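Local coordinates for putative phosphohydrolase (Shewanella amazonensis, PDB 3M1T), which is probably a phosphohydrolase or signal transduction protein of the HDOD family, its substrate and exact role being unknown, at residues L124-E129 and A215-M220; S89-A94 and G135-I140; A154-A159 and K171-Y176. All blocks are in the same frame, centred on the assembly; numbering follows the deposited sequence.

Contact 1: residues L124-E129 and A215-M220; sequences LGTLPE and AGMLAM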
loop_
_atom_site.group_PDB
_atom_site.type_symbol
_atom_site.label_atom_id
_atom_site.label_comp_id
_atom_site.label_asym_id
_atom_site.label_seq_id
_atom_site.Cartn_x
_atom_site.Cartn_y
_atom_site.Cartn_z
ATOM N N LEU A 124 -15.063 8.825 4.265
ATOM C CA LEU A 124 -15.951 8.342 3.225
ATOM C C LEU A 124 -16.925 7.273 3.745
ATOM O O LEU A 124 -17.864 6.909 3.051
ATOM C CB LEU A 124 -15.123 7.736 2.076
ATOM C CG LEU A 124 -14.229 8.714 1.314
ATOM C CD1 LEU A 124 -13.166 8.009 0.479
ATOM C CD2 LEU A 124 -15.067 9.711 0.430
ATOM N N GLY A 125 -16.726 6.787 4.959
ATOM C CA GLY A 125 -17.563 5.735 5.501
ATOM C C GLY A 125 -17.254 4.335 4.967
ATOM O O GLY A 125 -18.093 3.449 5.047
ATOM N N THR A 126 -16.055 4.116 4.438
ATOM C CA THR A 126 -15.616 2.767 4.002
ATOM C C THR A 126 -14.731 2.154 5.085
ATOM O O THR A 126 -14.406 2.846 6.078
ATOM C CB THR A 126 -14.910 2.867 2.647
ATOM O OG1 THR A 126 -13.734 3.682 2.806
ATOM C CG2 THR A 126 -15.824 3.573 1.601
ATOM N N LEU A 127 -14.354 0.878 4.927
ATOM C CA LEU A 127 -13.599 0.202 5.985
ATOM C C LEU A 127 -12.172 0.772 6.029
ATOM O O LEU A 127 -11.440 0.703 5.049
ATOM C CB LEU A 127 -13.538 -1.311 5.789
ATOM C CG LEU A 127 -12.792 -2.045 6.915
ATOM C CD1 LEU A 127 -13.532 -1.960 8.262
ATOM C CD2 LEU A 127 -12.560 -3.506 6.509
ATOM N N PRO A 128 -11.762 1.308 7.175
ATOM C CA PRO A 128 -10.459 1.985 7.181
ATOM C C PRO A 128 -9.291 1.016 7.031
ATOM O O PRO A 128 -8.312 1.342 6.382
ATOM C CB PRO A 128 -10.450 2.732 8.522
ATOM C CG PRO A 128 -11.946 2.973 8.781
ATOM C CD PRO A 128 -12.568 1.673 8.357
ATOM N N GLU A 129 -9.442 -0.201 7.543
ATOM C CA GLU A 129 -8.388 -1.206 7.436
ATOM C C GLU A 129 -8.215 -1.689 5.991
ATOM O O GLU A 129 -7.103 -2.014 5.568
ATOM C CB GLU A 129 -8.636 -2.353 8.390
ATOM C CG GLU A 129 -8.374 -1.967 9.880
ATOM C CD GLU A 129 -9.421 -1.035 10.478
ATOM O OE1 GLU A 129 -10.533 -0.957 9.908
ATOM O OE2 GLU A 129 -9.120 -0.394 11.527
ATOM N N ALA A 215 -9.116 3.450 -5.406
ATOM C CA ALA A 215 -8.203 4.056 -6.351
ATOM C C ALA A 215 -8.180 5.573 -6.155
ATOM O O ALA A 215 -7.113 6.137 -6.214
ATOM C CB ALA A 215 -8.570 3.721 -7.804
ATOM N N GLY A 216 -9.334 6.144 -5.899
ATOM C CA GLY A 216 -9.418 7.604 -5.650
ATOM C C GLY A 216 -8.652 7.963 -4.397
ATOM O O GLY A 216 -7.921 8.976 -4.353
HETATM N N MSE A 217 -8.842 7.163 -3.351
HETATM C CA MSE A 217 -8.082 7.371 -2.088
HETATM C C MSE A 217 -6.595 7.281 -2.333
HETATM O O MSE A 217 -5.796 8.103 -1.804
HETATM C CB MSE A 217 -8.479 6.348 -1.001
HETATM C CG MSE A 217 -9.861 6.590 -0.393
HETATM SE SE MSE A 217 -10.289 5.309 0.924
HETATM C CE MSE A 217 -11.680 4.304 0.025
ATOM N N LEU A 218 -6.142 6.236 -3.060
ATOM C CA LEU A 218 -4.734 6.109 -3.361
ATOM C C LEU A 218 -4.223 7.335 -4.106
ATOM O O LEU A 218 -3.159 7.906 -3.769
ATOM C CB LEU A 218 -4.370 4.855 -4.157
ATOM C CG LEU A 218 -4.327 3.551 -3.422
ATOM C CD1 LEU A 218 -4.067 2.470 -4.501
ATOM C CD2 LEU A 218 -3.257 3.576 -2.299
ATOM N N ALA A 219 -4.968 7.755 -5.111
ATOM C CA ALA A 219 -4.517 8.912 -5.919
ATOM C C ALA A 219 -4.305 10.150 -5.032
ATOM O O ALA A 219 -3.269 10.846 -5.129
ATOM C CB ALA A 219 -5.501 9.189 -7.020
HETATM N N MSE A 220 -5.279 10.400 -4.173
HETATM C CA MSE A 220 -5.258 11.536 -3.263
HETATM C C MSE A 220 -4.121 11.424 -2.247
HETATM O O MSE A 220 -3.296 12.333 -2.075
HETATM C CB MSE A 220 -6.607 11.695 -2.596
HETATM C CG MSE A 220 -6.619 12.777 -1.526
HETATM SE SE MSE A 220 -8.416 13.466 -1.341
HETATM C CE MSE A 220 -7.973 15.083 -0.292
#

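Contact 2: residues S89-A94 and G135-I140; sequences SAVVGA and GILHSI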
loop_
_atom_site.group_PDB
_atom_site.type_symbol
_atom_site.label_atom_id
_atom_site.label_comp_id
_atom_site.label_asym_id
_atom_site.label_seq_id
_atom_site.Cartn_x
_atom_site.Cartn_y
_atom_site.Cartn_z
ATOM N N SER A 89 3.209 -6.822 7.840
ATOM C CA SER A 89 4.475 -7.467 8.214
ATOM C C SER A 89 4.782 -8.625 7.268
ATOM O O SER A 89 5.919 -8.831 6.855
ATOM C CB SER A 89 4.410 -7.956 9.645
ATOM O OG SER A 89 4.231 -6.852 10.492
ATOM N N ALA A 90 3.741 -9.335 6.864
ATOM C CA ALA A 90 3.914 -10.439 5.918
ATOM C C ALA A 90 4.368 -9.947 4.538
ATOM O O ALA A 90 5.288 -10.510 3.927
ATOM C CB ALA A 90 2.634 -11.277 5.801
ATOM N N VAL A 91 3.702 -8.911 4.039
ATOM C CA VAL A 91 4.051 -8.337 2.773
ATOM C C VAL A 91 5.497 -7.792 2.770
ATOM O O VAL A 91 6.265 -8.086 1.847
ATOM C CB VAL A 91 3.020 -7.254 2.370
ATOM C CG1 VAL A 91 3.509 -6.484 1.155
ATOM C CG2 VAL A 91 1.608 -7.900 2.130
ATOM N N VAL A 92 5.856 -7.042 3.796
ATOM C CA VAL A 92 7.218 -6.505 3.945
ATOM C C VAL A 92 8.247 -7.630 3.914
ATOM O O VAL A 92 9.241 -7.564 3.211
ATOM C CB VAL A 92 7.351 -5.644 5.245
ATOM C CG1 VAL A 92 8.860 -5.402 5.579
ATOM C CG2 VAL A 92 6.538 -4.313 5.109
ATOM N N GLY A 93 7.959 -8.733 4.610
ATOM C CA GLY A 93 8.869 -9.874 4.642
ATOM C C GLY A 93 9.033 -10.576 3.315
ATOM O O GLY A 93 10.036 -11.254 3.101
ATOM N N ALA A 94 8.016 -10.515 2.467
ATOM C CA ALA A 94 8.021 -11.171 1.182
ATOM C C ALA A 94 8.682 -10.247 0.142
ATOM O O ALA A 94 8.916 -10.718 -0.931
ATOM C CB ALA A 94 6.631 -11.527 0.783
ATOM N N GLY A 135 -3.053 0.828 0.635
ATOM C CA GLY A 135 -1.836 1.578 0.723
ATOM C C GLY A 135 -0.579 0.724 0.860
ATOM O O GLY A 135 0.409 0.957 0.132
ATOM N N ILE A 136 -0.633 -0.297 1.708
ATOM C CA ILE A 136 0.517 -1.205 1.882
ATOM C C ILE A 136 0.919 -1.825 0.575
ATOM O O ILE A 136 2.088 -1.948 0.300
ATOM C CB ILE A 136 0.220 -2.305 2.906
ATOM C CG1 ILE A 136 0.069 -1.677 4.270
ATOM C CG2 ILE A 136 1.291 -3.446 2.853
ATOM C CD1 ILE A 136 1.288 -0.815 4.749
ATOM N N LEU A 137 -0.060 -2.165 -0.253
ATOM C CA LEU A 137 0.179 -2.916 -1.500
ATOM C C LEU A 137 0.467 -2.020 -2.707
ATOM O O LEU A 137 0.898 -2.508 -3.751
ATOM C CB LEU A 137 -1.046 -3.758 -1.837
ATOM C CG LEU A 137 -1.373 -4.859 -0.861
ATOM C CD1 LEU A 137 -2.772 -5.511 -1.165
ATOM C CD2 LEU A 137 -0.236 -5.907 -0.818
ATOM N N HIS A 138 0.197 -0.714 -2.580
ATOM C CA HIS A 138 0.020 0.058 -3.810
ATOM C C HIS A 138 1.242 0.235 -4.684
ATOM O O HIS A 138 1.107 0.422 -5.915
ATOM C CB HIS A 138 -0.569 1.464 -3.505
ATOM C CG HIS A 138 0.444 2.482 -3.161
ATOM N ND1 HIS A 138 1.011 2.566 -1.910
ATOM C CD2 HIS A 138 0.969 3.521 -3.884
ATOM C CE1 HIS A 138 1.829 3.602 -1.876
ATOM N NE2 HIS A 138 1.844 4.169 -3.072
ATOM N N SER A 139 2.426 0.229 -4.081
ATOM C CA SER A 139 3.640 0.586 -4.814
ATOM C C SER A 139 4.545 -0.601 -5.085
ATOM O O SER A 139 5.663 -0.474 -5.587
ATOM C CB SER A 139 4.422 1.681 -4.050
ATOM O OG SER A 139 5.282 2.355 -4.964
ATOM N N ILE A 140 4.093 -1.809 -4.770
ATOM C CA ILE A 140 4.977 -2.954 -4.949
ATOM C C ILE A 140 5.323 -3.208 -6.428
ATOM O O ILE A 140 6.383 -3.745 -6.723
ATOM C CB ILE A 140 4.427 -4.191 -4.291
ATOM C CG1 ILE A 140 4.277 -3.894 -2.791
ATOM C CG2 ILE A 140 5.336 -5.410 -4.523
ATOM C CD1 ILE A 140 3.520 -5.003 -1.987
#

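Contact 3: residues A154-A159 and K171-Y176; sequences ATISAA and KELLGY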
loop_
_atom_site.group_PDB
_atom_site.type_symbol
_atom_site.label_atom_id
_atom_site.label_comp_id
_atom_site.label_asym_id
_atom_site.label_seq_id
_atom_site.Cartn_x
_atom_site.Cartn_y
_atom_site.Cartn_z
ATOM N N ALA A 154 15.863 0.956 -15.787
ATOM C CA ALA A 154 16.850 2.000 -15.827
ATOM C C ALA A 154 16.655 2.968 -17.021
ATOM O O ALA A 154 16.777 4.200 -16.920
ATOM C CB ALA A 154 18.285 1.380 -15.896
ATOM N N THR A 155 16.351 2.367 -18.169
ATOM C CA THR A 155 16.064 3.149 -19.379
ATOM C C THR A 155 14.874 4.059 -19.143
ATOM O O THR A 155 14.887 5.250 -19.552
ATOM C CB THR A 155 15.841 2.198 -20.551
ATOM O OG1 THR A 155 17.082 1.503 -20.776
ATOM C CG2 THR A 155 15.431 2.988 -21.823
ATOM N N ILE A 156 13.874 3.541 -18.435
ATOM C CA ILE A 156 12.681 4.357 -18.135
ATOM C C ILE A 156 13.042 5.503 -17.215
ATOM O O ILE A 156 12.660 6.643 -17.423
ATOM C CB ILE A 156 11.539 3.505 -17.554
ATOM C CG1 ILE A 156 10.990 2.549 -18.633
ATOM C CG2 ILE A 156 10.432 4.398 -16.986
ATOM C CD1 ILE A 156 9.997 1.557 -18.199
ATOM N N SER A 157 13.814 5.208 -16.162
ATOM C CA SER A 157 14.208 6.278 -15.224
ATOM C C SER A 157 15.006 7.366 -15.879
ATOM O O SER A 157 14.817 8.549 -15.595
ATOM C CB SER A 157 14.953 5.706 -14.027
ATOM O OG SER A 157 14.043 4.943 -13.250
ATOM N N ALA A 158 15.859 6.998 -16.827
ATOM C CA ALA A 158 16.613 8.022 -17.550
ATOM C C ALA A 158 15.679 8.922 -18.378
ATOM O O ALA A 158 15.855 10.157 -18.400
ATOM C CB ALA A 158 17.698 7.365 -18.445
ATOM N N ALA A 159 14.683 8.310 -19.023
ATOM C CA ALA A 159 13.689 9.069 -19.830
ATOM C C ALA A 159 12.851 9.992 -18.914
ATOM O O ALA A 159 12.579 11.138 -19.240
ATOM C CB ALA A 159 12.764 8.119 -20.654
ATOM N N LYS A 171 4.256 1.326 -20.188
ATOM C CA LYS A 171 3.415 0.762 -21.237
ATOM C C LYS A 171 4.070 0.583 -22.569
ATOM O O LYS A 171 3.934 -0.434 -23.210
ATOM C CB LYS A 171 2.024 1.421 -21.335
ATOM C CG LYS A 171 0.951 0.427 -20.878
ATOM C CD LYS A 171 -0.390 1.044 -20.586
ATOM C CE LYS A 171 -1.037 0.415 -19.343
ATOM N NZ LYS A 171 -2.531 0.191 -19.515
ATOM N N GLU A 172 4.855 1.575 -22.985
ATOM C CA GLU A 172 5.542 1.468 -24.221
ATOM C C GLU A 172 6.496 0.336 -24.255
ATOM O O GLU A 172 6.504 -0.370 -25.259
ATOM C CB GLU A 172 6.333 2.759 -24.573
ATOM C CG GLU A 172 5.480 3.978 -24.871
ATOM C CD GLU A 172 6.194 5.091 -25.608
ATOM O OE1 GLU A 172 7.324 4.849 -26.046
ATOM O OE2 GLU A 172 5.562 6.162 -25.795
ATOM N N LEU A 173 7.370 0.180 -23.243
ATOM C CA LEU A 173 8.453 -0.768 -23.322
ATOM C C LEU A 173 8.098 -2.165 -22.780
ATOM O O LEU A 173 8.740 -3.133 -23.150
ATOM C CB LEU A 173 9.679 -0.220 -22.580
ATOM C CG LEU A 173 10.280 1.023 -23.235
ATOM C CD1 LEU A 173 11.473 1.520 -22.391
ATOM C CD2 LEU A 173 10.698 0.683 -24.639
ATOM N N LEU A 174 7.115 -2.240 -21.908
ATOM C CA LEU A 174 6.710 -3.484 -21.253
ATOM C C LEU A 174 5.324 -3.962 -21.664
ATOM O O LEU A 174 5.047 -5.144 -21.505
ATOM C CB LEU A 174 6.693 -3.312 -19.743
ATOM C CG LEU A 174 8.039 -2.916 -19.094
ATOM C CD1 LEU A 174 7.804 -2.498 -17.629
ATOM C CD2 LEU A 174 9.062 -4.014 -19.256
ATOM N N GLY A 175 4.451 -3.060 -22.083
ATOM C CA GLY A 175 3.080 -3.383 -22.426
ATOM C C GLY A 175 2.135 -3.342 -21.226
ATOM O O GLY A 175 0.922 -3.670 -21.361
ATOM N N TYR A 176 2.631 -2.952 -20.052
ATOM C CA TYR A 176 1.821 -2.747 -18.869
ATOM C C TYR A 176 2.557 -1.762 -17.993
ATOM O O TYR A 176 3.750 -1.476 -18.281
ATOM C CB TYR A 176 1.621 -4.108 -18.125
ATOM C CG TYR A 176 2.892 -4.781 -17.737
ATOM C CD1 TYR A 176 3.581 -4.361 -16.618
ATOM C CD2 TYR A 176 3.498 -5.728 -18.544
ATOM C CE1 TYR A 176 4.758 -4.930 -16.305
ATOM C CE2 TYR A 176 4.697 -6.347 -18.205
ATOM C CZ TYR A 176 5.347 -5.902 -17.096
ATOM O OH TYR A 176 6.560 -6.474 -16.778
#

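Contact 1: residues L124-E129 and A215-M220
Met217, a selenomethionine here, reaches from helix 213-227 toward Leu124 and Thr126, an example of a single side chain tying a helix to the turn between two others. Around it the segment keeps its regular helical bonds, Ala219 N to Ala215 O and Met220 N to Gly216 O. Met217 makes all the contact from this helix. The methyl CD1 of Leu124 lies along its CG, SE and CE, with CG nearest at 3.7 Å, and the two side chains meet tip to tip. A bend at the third torsion (chi3 -110°) then carries the terminal methyl on to the threonine, where CE stands 3.5 Å from Thr126 OG1. The first torsion of Thr126 (chi1 63°) turns that hydroxyl to the side of the methyl. No hydrogen bond joins the two segments, so the contact rests on van der Waals packing. Gly125, with positive phi, is the first residue past helix 103-124, and Leu127 takes the N-cap position of helix 128-137. Helix 213-227 thus lies against this inter-helix turn: Met217 also touches Ala131 of helix 128-137, Leu218 packs on Cys117 of helix 103-124 and Cys134 of helix 128-137, and Met220 packs on Ile243 and Asn244 of helix 236-247.

Contact 2: residues S89-A94 and G135-I140
This is a buried, wholly apolar contact, made near the centre of the chain where helix 79-94 faces the later part of helix 128-137 and the residues that follow. It illustrates how one branched residue can serve several partners: Val91 meets Ile136, Leu137 and Ile140, each with a methyl. Its CG1, anti to the backbone N (chi1 170°), approaches Ile140 CD1 at 3.5 Å, tighter than usual for two carbons, and lies 4.1 Å from Ile136 CG2. The other branch, CG2, is 4.0 Å from Leu137 CD2, and here the side chains cross at about a right angle. Ile136 and Ile140 both run obliquely to the valine.

A type I turn from Leu137 to Ile140 brings Ile140 round to the same valine. Within that turn a bond to Gly135 O holds the imidazole of His138 in place: ND1 donates to this oxygen over 2.7 Å, nearly straight at 175°, in the ring plane and on a carbonyl lone pair. The oxygen is gripped twice, since it also accepts from His138 N, while Ser139 CB sits over one ring face. Ile136 packs further on Phe111 of helix 103-124, and Leu137 on Phe191. The contact belongs to the buried core of this all-helical chain, within the range of the HDOD family, a member of the HD phosphodiesterase clan.

Contact 3: residues A154-A159 and K171-Y176
A helical hairpin, made by helices 150-161 and 166-174 with a short connection between them, supplies this contact near the edge of the protein. Its two arms meet through Leu173, whose CD1 lies 3.9 Å from Ile156 CG1. The two side chains lie alongside, running in opposite directions, so the leucine methyl rests against the middle of the isoleucine chain. In Ile156 the CG1 branch is anti to the carbonyl carbon (chi1 -68°), which extends it toward the second helix. On the outer margin Thr155 adds a looser touch, with CG2 4.3 Å from Leu173 CD1; its hydroxyl serves its own helix, bonding to Ala151 O. No hydrogen bond spans the pair of segments. Ile156 is buried, and Arg166, Met169 and Glu170 of the partner helix also pack on it, whereas Leu173 remains exposed and leans on Val152 as well.

Gly175, with positive phi, is the first residue after helix 166-174, and its N still bonds to Lys171 O over 2.9 Å. Leu174 CB lies 3.9 Å above one face of the Tyr176 ring, offset toward the rim. The whole is a helical hairpin on the outside of an all-helical protein, its consecutive helices roughly antiparallel and joined along an apolar seam.

Overall arrangement
The three contacts show how side-chain chemistry varies with depth in one all-helical chain. Contact 2 is the core example, purely aliphatic and with every touching residue buried; contact 1 is partly buried and adds selenium and a hydroxyl; contact 3 lies farthest out, aliphatic at an exposed edge. None has a hydrogen bond between its segments. Contacts 1 and 2 share helix 128-137, one at its start and the other toward its end, and they touch directly: Leu218 CD2 is 3.6 Å from His138 CB. Contact 3 belongs to a separate hairpin, its nearest atoms about 10 Å from those of contact 2, yet it falls within the chain span closed by contact 1.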